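Local coordinates for GTPase subunit of restriction endonuclease (Thermococcus gammatolerans, PDB 6P0F), which probably recognises modified DNA through its N-terminal YTH-like domain, as the DNA-binding part of a GTP-dependent McrBC-type restriction endonuclease, at residues G13-E18 with F114-E119; E18-T23 with V71-G76; E32-G35 with I41-N44. One frame throughout, in Å; residues are numbered along the deposited sequence.

In the fold
The three contacts illustrate how chemistry follows depth in a small alpha/beta domain. Contact 2 is the most central, its centre about 7 Å from the centre of the chain, and joins helix 15-26 to strand 70-76 through hydrocarbon alone. Contact 1 uses the first turn of the same helix but lies at the surface and works through charge; Glu18 belongs to both, yet touches across contact 1 alone. Asn19 and Thr23, on the helical segment of contact 2, hydrogen-bond to Arg116 and Trp115 of contact 1. Contact 3, its centre about 19 Å from that of the chain, packs buried leucines and the carboxylate of Glu34, whose charge is paired with Arg30. Phe114 packs on Leu33, bringing 114-119 against 32-35.

Contact 1: residues G13-E18 with F114-E119; sequences GTDEYE and FWRKGE
Arg116 lies against the first turn of helix 15-26, meeting Asp15 and Glu18 in succession along its length. Its CB has a distant neighbour across the contact, Asp15 OD2 at 4.1 Å. The chain then runs extended from CG to NE and crosses the aspartate side chain at about a right angle, with Arg116 CD 3.2 Å from Asp15 OD1. The same oxygen forms a salt bridge with Arg116 NE at 3.5 Å, yet it sits well out of the guanidinium plane, so no N-H points at it and the attraction is one of charge. Farther out, Arg116 NH1 rests 3.3 Å from Glu18 CB. A bend at the second torsion of Glu18 (chi2 -64°) leaves its CG over one face of the guanidinium, toward the rim, while Glu18 OE2 stays 4.2 Å from Arg116 NH2, beyond salt-bridge range. A directed hydrogen bond holds the backbone instead: Arg116, second residue of the type II turn from Trp115 to Gly118, donates its N to Asn19 OD1. With neither carboxylate gripping the guanidinium through directed bonds, the contact rests on charge and van der Waals packing, and probably leaves the guanidinium some freedom to shift.

Contact 2: residues E18-T23 with V71-G76; sequences ENFEET and VLFYVG
Phe20 reaches from helix 15-26 to bring CE1 of its ring over one face of Phe73 on strand 70-76. This leading atom, Phe20 CE1, is 3.5 Å from Phe73 CD1 and equally near Phe73 CG, which places it over the rim of the second ring and not its middle. Neighbouring Phe20 CZ comes down 3.8 Å from Phe73 CB, so the overlap continues from the ring onto the methylene that carries it. The planes meet at 54° with centroids 5.0 Å apart, an oblique aromatic pair that is neither a stack nor an edge-to-face arrangement. Phe20 gets there by holding CG anti to its backbone N (chi1 -179°), which carries the ring away from the helix and toward the strand.

The other outer corner of the ring is occupied too. Phe20 CE2 lies 3.8 Å from Val75 CG2, the methyl that stands anti to the valine carbonyl carbon, and the two side chains approach from opposite directions. Phe20 therefore bridges two strand residues, two positions apart, whose side chains both leave the strand toward the helix. Phe73 is sandwiched in turn: Val71 CG1 sits 3.7 Å above the centre of its opposite face. With a methyl over one face and Phe20 CE1 over the other, the Phe73 ring is probably restricted in its rotation.

All three touching residues are buried. Strand 70-76 pairs in parallel with strand 5-11 and antiparallel with strand 91-102, and Ile10 and Ile8 of strand 5-11 extend the apolar layer onto Phe20 and Phe73. Trp53 of strand 49-55 meets Phe73 edge-to-face. Helix 15-26 thus packs on one face of the mixed sheet, while Tyr74, pointing away from it, packs against helix 138-145.

Contact 3: residues E32-G35 with I41-N44; sequences ELEG and ILDN
Leu42, on helix 39-45, divides its two methyls between a leucine and a glutamate of the preceding loop. Its first torsion sets CG anti to the carbonyl carbon (chi1 -60°), and the fork beyond it opens toward residues 32-35. Leu42 CD2 takes the hydrocarbon side, lying 4.1 Å from Leu33 CD1 and at a similar distance from the leucine's CB. The other methyl, Leu42 CD1, faces the acid, 3.4 Å from Glu34 CD.

Glu34 leaves its backbone neither toward the helix nor away from it. A kink at its second torsion (chi2 -77°) swings the carboxylate across to Leu42, bringing Glu34 CG to 3.9 Å from Leu42 CD1 on the way. Both oxygens lie near that methyl, with Glu34 OE2 at 3.4 Å, but the charge is answered by Arg30: its NE forms a salt bridge with OE1 of Glu34, while its NH1 forms another with Asp43 on the helix. With an alanine here, Leu42 CD1 would probably lose its cover from the glutamate and Arg30 NE its salt bridge.

Leu33 and Leu42 also pack on Cys50 of strand 49-55, which is disulfide-bonded to Cys46, and Phe52 of that strand lies against Leu33. The arrangement is that of a helix-containing connection between antiparallel strands, here 28-29 and 49-55, with leucines turned inward and Arg30 bridging Glu34 and Asp43.

Contact 1: residues G13-E18 with F114-E119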
loop_
_atom_site.group_PDB
_atom_site.type_symbol
_atom_site.label_atom_id
_atom_site.label_comp_id
_atom_site.label_asym_id
_atom_site.label_seq_id
_atom_site.Cartn_x
_atom_site.Cartn_y
_atom_site.Cartn_z
ATOM N N GLY A 13 3.296 -4.777 -15.105
ATOM C CA GLY A 13 3.537 -5.961 -15.902
ATOM C C GLY A 13 3.781 -7.226 -15.119
ATOM O O GLY A 13 4.261 -8.212 -15.692
ATOM N N THR A 14 3.487 -7.227 -13.828
ATOM C CA THR A 14 3.662 -8.380 -12.974
ATOM C C THR A 14 2.340 -8.735 -12.307
ATOM O O THR A 14 1.374 -7.952 -12.302
ATOM C CB THR A 14 4.733 -8.158 -11.894
ATOM O OG1 THR A 14 4.248 -7.273 -10.877
ATOM C CG2 THR A 14 6.014 -7.580 -12.481
ATOM N N ASP A 15 2.319 -9.927 -11.710
ATOM C CA ASP A 15 1.145 -10.343 -10.952
ATOM C C ASP A 15 0.868 -9.375 -9.802
ATOM O O ASP A 15 -0.294 -9.209 -9.393
ATOM C CB ASP A 15 1.343 -11.758 -10.416
ATOM C CG ASP A 15 1.286 -12.822 -11.513
ATOM O OD1 ASP A 15 0.894 -12.514 -12.663
ATOM O OD2 ASP A 15 1.608 -13.981 -11.203
ATOM N N GLU A 16 1.916 -8.767 -9.254
ATOM C CA GLU A 16 1.759 -7.774 -8.191
ATOM C C GLU A 16 0.856 -6.628 -8.630
ATOM O O GLU A 16 -0.023 -6.179 -7.861
ATOM C CB GLU A 16 3.134 -7.250 -7.781
ATOM C CG GLU A 16 3.127 -6.348 -6.607
ATOM C CD GLU A 16 4.544 -6.086 -6.097
ATOM O OE1 GLU A 16 5.424 -5.650 -6.902
ATOM O OE2 GLU A 16 4.767 -6.322 -4.883
ATOM N N TYR A 17 1.056 -6.124 -9.852
ATOM C CA TYR A 17 0.195 -5.051 -10.316
ATOM C C TYR A 17 -1.227 -5.557 -10.498
ATOM O O TYR A 17 -2.177 -4.854 -10.178
ATOM C CB TYR A 17 0.666 -4.425 -11.628
ATOM C CG TYR A 17 -0.210 -3.260 -12.020
ATOM C CD1 TYR A 17 -0.028 -2.003 -11.446
ATOM C CD2 TYR A 17 -1.275 -3.408 -12.909
ATOM C CE1 TYR A 17 -0.832 -0.928 -11.771
ATOM C CE2 TYR A 17 -2.097 -2.328 -13.227
ATOM C CZ TYR A 17 -1.875 -1.096 -12.651
ATOM O OH TYR A 17 -2.662 -0.004 -12.938
ATOM N N GLU A 18 -1.393 -6.760 -11.052
ATOM C CA GLU A 18 -2.737 -7.319 -11.187
ATOM C C GLU A 18 -3.442 -7.373 -9.833
ATOM O O GLU A 18 -4.617 -7.004 -9.712
ATOM C CB GLU A 18 -2.667 -8.716 -11.812
ATOM C CG GLU A 18 -2.024 -8.700 -13.194
ATOM C CD GLU A 18 -2.844 -7.899 -14.191
ATOM O OE1 GLU A 18 -2.426 -6.790 -14.562
ATOM O OE2 GLU A 18 -3.929 -8.362 -14.592
ATOM N N PHE A 114 -8.964 -13.305 -4.710
ATOM C CA PHE A 114 -8.649 -11.947 -5.153
ATOM C C PHE A 114 -7.281 -11.790 -5.796
ATOM O O PHE A 114 -7.109 -10.937 -6.676
ATOM C CB PHE A 114 -8.661 -10.988 -3.957
ATOM C CG PHE A 114 -9.854 -11.089 -3.128
ATOM C CD1 PHE A 114 -11.063 -10.635 -3.599
ATOM C CD2 PHE A 114 -9.788 -11.648 -1.864
ATOM C CE1 PHE A 114 -12.183 -10.727 -2.832
ATOM C CE2 PHE A 114 -10.891 -11.747 -1.094
ATOM C CZ PHE A 114 -12.103 -11.293 -1.570
ATOM N N TRP A 115 -6.304 -12.557 -5.347
ATOM C CA TRP A 115 -4.915 -12.337 -5.660
ATOM C C TRP A 115 -4.287 -13.589 -6.250
ATOM O O TRP A 115 -4.512 -14.698 -5.753
ATOM C CB TRP A 115 -4.183 -11.980 -4.400
ATOM C CG TRP A 115 -4.464 -10.622 -3.865
ATOM C CD1 TRP A 115 -4.881 -9.535 -4.563
ATOM C CD2 TRP A 115 -4.308 -10.211 -2.516
ATOM N NE1 TRP A 115 -4.967 -8.434 -3.722
ATOM C CE2 TRP A 115 -4.651 -8.841 -2.452
ATOM C CE3 TRP A 115 -3.940 -10.870 -1.341
ATOM C CZ2 TRP A 115 -4.618 -8.125 -1.273
ATOM C CZ3 TRP A 115 -3.888 -10.139 -0.163
ATOM C CH2 TRP A 115 -4.233 -8.791 -0.144
ATOM N N ARG A 116 -3.476 -13.399 -7.284
ATOM C CA ARG A 116 -2.569 -14.444 -7.715
ATOM C C ARG A 116 -1.577 -14.706 -6.604
ATOM O O ARG A 116 -0.906 -13.776 -6.132
ATOM C CB ARG A 116 -1.837 -14.026 -8.978
ATOM C CG ARG A 116 -2.714 -13.919 -10.212
ATOM C CD ARG A 116 -1.840 -13.436 -11.353
ATOM N NE ARG A 116 -2.486 -13.344 -12.660
ATOM C CZ ARG A 116 -3.482 -12.519 -12.957
ATOM N NH1 ARG A 116 -3.996 -11.723 -12.034
ATOM N NH2 ARG A 116 -3.975 -12.504 -14.187
ATOM N N LYS A 117 -1.484 -15.954 -6.152
ATOM C CA LYS A 117 -0.580 -16.263 -5.057
ATOM C C LYS A 117 -1.041 -15.612 -3.766
ATOM O O LYS A 117 -0.230 -15.388 -2.862
ATOM C CB LYS A 117 0.832 -15.767 -5.354
ATOM C CG LYS A 117 1.526 -16.372 -6.542
ATOM C CD LYS A 117 2.315 -17.575 -6.078
ATOM C CE LYS A 117 3.789 -17.221 -5.868
ATOM N NZ LYS A 117 4.572 -17.146 -7.160
ATOM N N GLY A 118 -2.343 -15.353 -3.650
ATOM C CA GLY A 118 -2.825 -14.532 -2.557
ATOM C C GLY A 118 -2.477 -15.096 -1.199
ATOM O O GLY A 118 -2.257 -14.343 -0.235
ATOM N N GLU A 119 -2.416 -16.423 -1.100
ATOM C CA GLU A 119 -2.242 -17.079 0.183
ATOM C C GLU A 119 -0.932 -16.704 0.834
ATOM O O GLU A 119 -0.811 -16.837 2.055
ATOM C CB GLU A 119 -2.329 -18.594 0.006
ATOM C CG GLU A 119 -1.351 -19.145 -1.003
ATOM C CD GLU A 119 -1.625 -20.607 -1.280
ATOM O OE1 GLU A 119 -2.754 -21.048 -0.976
ATOM O OE2 GLU A 119 -0.719 -21.315 -1.783
#

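Contact 2: residues E18-T23 with V71-G76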
loop_
_atom_site.group_PDB
_atom_site.type_symbol
_atom_site.label_atom_id
_atom_site.label_comp_id
_atom_site.label_asym_id
_atom_site.label_seq_id
_atom_site.Cartn_x
_atom_site.Cartn_y
_atom_site.Cartn_z
ATOM N N GLU A 18 -1.393 -6.760 -11.052
ATOM C CA GLU A 18 -2.737 -7.319 -11.187
ATOM C C GLU A 18 -3.442 -7.373 -9.833
ATOM O O GLU A 18 -4.617 -7.004 -9.712
ATOM C CB GLU A 18 -2.667 -8.716 -11.812
ATOM C CG GLU A 18 -2.024 -8.700 -13.194
ATOM C CD GLU A 18 -2.844 -7.899 -14.191
ATOM O OE1 GLU A 18 -2.426 -6.790 -14.562
ATOM O OE2 GLU A 18 -3.929 -8.362 -14.592
ATOM N N ASN A 19 -2.729 -7.820 -8.795
ATOM C CA ASN A 19 -3.331 -7.899 -7.465
ATOM C C ASN A 19 -3.667 -6.508 -6.931
ATOM O O ASN A 19 -4.722 -6.306 -6.319
ATOM C CB ASN A 19 -2.365 -8.606 -6.515
ATOM C CG ASN A 19 -2.219 -10.099 -6.827
ATOM O OD1 ASN A 19 -2.925 -10.623 -7.668
ATOM N ND2 ASN A 19 -1.311 -10.757 -6.145
ATOM N N PHE A 20 -2.775 -5.552 -7.152
ATOM C CA PHE A 20 -2.979 -4.161 -6.724
ATOM C C PHE A 20 -4.172 -3.523 -7.421
ATOM O O PHE A 20 -4.978 -2.827 -6.795
ATOM C CB PHE A 20 -1.697 -3.394 -7.027
ATOM C CG PHE A 20 -1.709 -1.962 -6.642
ATOM C CD1 PHE A 20 -1.580 -1.590 -5.315
ATOM C CD2 PHE A 20 -1.798 -0.959 -7.613
ATOM C CE1 PHE A 20 -1.557 -0.228 -4.964
ATOM C CE2 PHE A 20 -1.750 0.387 -7.261
ATOM C CZ PHE A 20 -1.634 0.735 -5.939
ATOM N N GLU A 21 -4.284 -3.734 -8.728
ATOM C CA GLU A 21 -5.444 -3.242 -9.451
ATOM C C GLU A 21 -6.729 -3.816 -8.870
ATOM O O GLU A 21 -7.725 -3.105 -8.725
ATOM C CB GLU A 21 -5.297 -3.605 -10.932
ATOM C CG GLU A 21 -6.427 -3.113 -11.812
ATOM C CD GLU A 21 -6.172 -3.437 -13.284
ATOM O OE1 GLU A 21 -5.931 -4.624 -13.581
ATOM O OE2 GLU A 21 -6.164 -2.506 -14.119
ATOM N N GLU A 22 -6.703 -5.092 -8.485
ATOM C CA GLU A 22 -7.911 -5.731 -8.007
ATOM C C GLU A 22 -8.395 -5.131 -6.690
ATOM O O GLU A 22 -9.581 -4.824 -6.542
ATOM C CB GLU A 22 -7.694 -7.232 -7.862
ATOM C CG GLU A 22 -8.933 -7.939 -7.379
ATOM C CD GLU A 22 -9.985 -8.125 -8.498
ATOM O OE1 GLU A 22 -11.185 -8.081 -8.185
ATOM O OE2 GLU A 22 -9.565 -8.348 -9.668
ATOM N N THR A 23 -7.514 -5.002 -5.698
ATOM C CA THR A 23 -7.980 -4.674 -4.370
ATOM C C THR A 23 -7.638 -3.283 -3.877
ATOM O O THR A 23 -8.201 -2.891 -2.860
ATOM C CB THR A 23 -7.471 -5.683 -3.332
ATOM O OG1 THR A 23 -6.050 -5.713 -3.311
ATOM C CG2 THR A 23 -8.004 -7.095 -3.656
ATOM N N VAL A 71 0.864 5.122 3.542
ATOM C CA VAL A 71 1.551 4.313 2.537
ATOM C C VAL A 71 1.568 5.079 1.221
ATOM O O VAL A 71 0.514 5.494 0.719
ATOM C CB VAL A 71 0.882 2.944 2.349
ATOM C CG1 VAL A 71 1.603 2.205 1.224
ATOM C CG2 VAL A 71 0.896 2.117 3.633
ATOM N N LEU A 72 2.762 5.262 0.660
ATOM C CA LEU A 72 2.932 5.720 -0.714
ATOM C C LEU A 72 3.135 4.468 -1.560
ATOM O O LEU A 72 4.120 3.752 -1.375
ATOM C CB LEU A 72 4.139 6.641 -0.862
ATOM C CG LEU A 72 3.928 8.035 -0.265
ATOM C CD1 LEU A 72 5.306 8.648 -0.035
ATOM C CD2 LEU A 72 3.057 8.919 -1.119
ATOM N N PHE A 73 2.180 4.164 -2.424
ATOM C CA PHE A 73 2.344 3.097 -3.408
ATOM C C PHE A 73 2.998 3.722 -4.632
ATOM O O PHE A 73 2.403 4.573 -5.303
ATOM C CB PHE A 73 1.000 2.476 -3.779
ATOM C CG PHE A 73 0.384 1.646 -2.716
ATOM C CD1 PHE A 73 0.791 0.353 -2.466
ATOM C CD2 PHE A 73 -0.666 2.167 -1.975
ATOM C CE1 PHE A 73 0.169 -0.408 -1.490
ATOM C CE2 PHE A 73 -1.298 1.398 -0.991
ATOM C CZ PHE A 73 -0.883 0.124 -0.758
ATOM N N TYR A 74 4.235 3.321 -4.923
ATOM C CA TYR A 74 4.908 3.687 -6.153
ATOM C C TYR A 74 4.556 2.648 -7.212
ATOM O O TYR A 74 4.653 1.461 -6.936
ATOM C CB TYR A 74 6.420 3.679 -5.927
ATOM C CG TYR A 74 7.046 4.836 -5.195
ATOM C CD1 TYR A 74 6.288 5.755 -4.484
ATOM C CD2 TYR A 74 8.420 4.999 -5.222
ATOM C CE1 TYR A 74 6.890 6.813 -3.817
ATOM C CE2 TYR A 74 9.037 6.058 -4.565
ATOM C CZ TYR A 74 8.270 6.945 -3.856
ATOM O OH TYR A 74 8.882 8.002 -3.211
ATOM N N VAL A 75 4.155 3.087 -8.403
ATOM C CA VAL A 75 3.731 2.169 -9.461
ATOM C C VAL A 75 4.570 2.450 -10.702
ATOM O O VAL A 75 4.556 3.569 -11.230
ATOM C CB VAL A 75 2.234 2.314 -9.761
ATOM C CG1 VAL A 75 1.816 1.326 -10.859
ATOM C CG2 VAL A 75 1.410 2.114 -8.482
ATOM N N GLY A 76 5.266 1.435 -11.199
ATOM C CA GLY A 76 6.129 1.638 -12.346
ATOM C C GLY A 76 6.824 0.340 -12.708
ATOM O O GLY A 76 6.646 -0.680 -12.047
#

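Contact 3: residues E32-G35 with I41-N44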
loop_
_atom_site.group_PDB
_atom_site.type_symbol
_atom_site.label_atom_id
_atom_site.label_comp_id
_atom_site.label_asym_id
_atom_site.label_seq_id
_atom_site.Cartn_x
_atom_site.Cartn_y
_atom_site.Cartn_z
ATOM N N GLU A 32 -17.719 -9.905 -0.743
ATOM C CA GLU A 32 -16.623 -10.791 -1.095
ATOM C C GLU A 32 -15.747 -11.121 0.110
ATOM O O GLU A 32 -15.005 -12.108 0.073
ATOM C CB GLU A 32 -15.784 -10.191 -2.238
ATOM C CG GLU A 32 -16.613 -9.741 -3.476
ATOM C CD GLU A 32 -15.746 -9.155 -4.625
ATOM O OE1 GLU A 32 -16.000 -7.980 -5.099
ATOM O OE2 GLU A 32 -14.813 -9.882 -5.059
ATOM N N LEU A 33 -15.823 -10.334 1.185
ATOM C CA LEU A 33 -15.022 -10.574 2.379
ATOM C C LEU A 33 -15.831 -11.081 3.566
ATOM O O LEU A 33 -15.232 -11.544 4.543
ATOM C CB LEU A 33 -14.299 -9.286 2.812
ATOM C CG LEU A 33 -13.306 -8.703 1.806
ATOM C CD1 LEU A 33 -12.741 -7.367 2.309
ATOM C CD2 LEU A 33 -12.223 -9.683 1.542
ATOM N N GLU A 34 -17.150 -10.904 3.541
ATOM C CA GLU A 34 -18.000 -11.363 4.625
ATOM C C GLU A 34 -17.818 -12.864 4.796
ATOM O O GLU A 34 -17.686 -13.601 3.820
ATOM C CB GLU A 34 -19.460 -11.026 4.335
ATOM C CG GLU A 34 -19.779 -9.544 4.509
ATOM C CD GLU A 34 -19.936 -9.090 5.951
ATOM O OE1 GLU A 34 -20.430 -7.952 6.174
ATOM O OE2 GLU A 34 -19.537 -9.849 6.861
ATOM N N GLY A 35 -17.760 -13.303 6.039
ATOM C CA GLY A 35 -17.488 -14.689 6.328
ATOM C C GLY A 35 -16.034 -14.985 6.564
ATOM O O GLY A 35 -15.715 -16.051 7.093
ATOM N N ILE A 41 -14.177 -5.164 11.585
ATOM C CA ILE A 41 -13.254 -4.574 10.629
ATOM C C ILE A 41 -14.017 -3.991 9.456
ATOM O O ILE A 41 -13.790 -2.846 9.044
ATOM C CB ILE A 41 -12.234 -5.630 10.160
ATOM C CG1 ILE A 41 -11.458 -6.192 11.350
ATOM C CG2 ILE A 41 -11.364 -5.025 9.113
ATOM C CD1 ILE A 41 -10.594 -5.216 12.054
ATOM N N LEU A 42 -14.940 -4.780 8.887
ATOM C CA LEU A 42 -15.688 -4.320 7.723
ATOM C C LEU A 42 -16.529 -3.087 8.047
ATOM O O LEU A 42 -16.608 -2.144 7.248
ATOM C CB LEU A 42 -16.562 -5.458 7.212
ATOM C CG LEU A 42 -15.819 -6.716 6.785
ATOM C CD1 LEU A 42 -16.814 -7.789 6.375
ATOM C CD2 LEU A 42 -14.870 -6.374 5.651
ATOM N N ASP A 43 -17.160 -3.071 9.219
ATOM C CA ASP A 43 -17.975 -1.928 9.621
ATOM C C ASP A 43 -17.122 -0.668 9.775
ATOM O O ASP A 43 -17.515 0.433 9.363
ATOM C CB ASP A 43 -18.680 -2.244 10.941
ATOM C CG ASP A 43 -19.892 -3.202 10.789
ATOM O OD1 ASP A 43 -20.373 -3.453 9.658
ATOM O OD2 ASP A 43 -20.380 -3.680 11.843
ATOM N N ASN A 44 -15.977 -0.801 10.424
ATOM C CA ASN A 44 -15.150 0.363 10.706
ATOM C C ASN A 44 -14.424 0.882 9.473
ATOM O O ASN A 44 -14.094 2.072 9.417
ATOM C CB ASN A 44 -14.143 0.019 11.804
ATOM C CG ASN A 44 -14.766 0.017 13.184
ATOM O OD1 ASN A 44 -15.974 0.271 13.348
ATOM N ND2 ASN A 44 -13.962 -0.314 14.185
#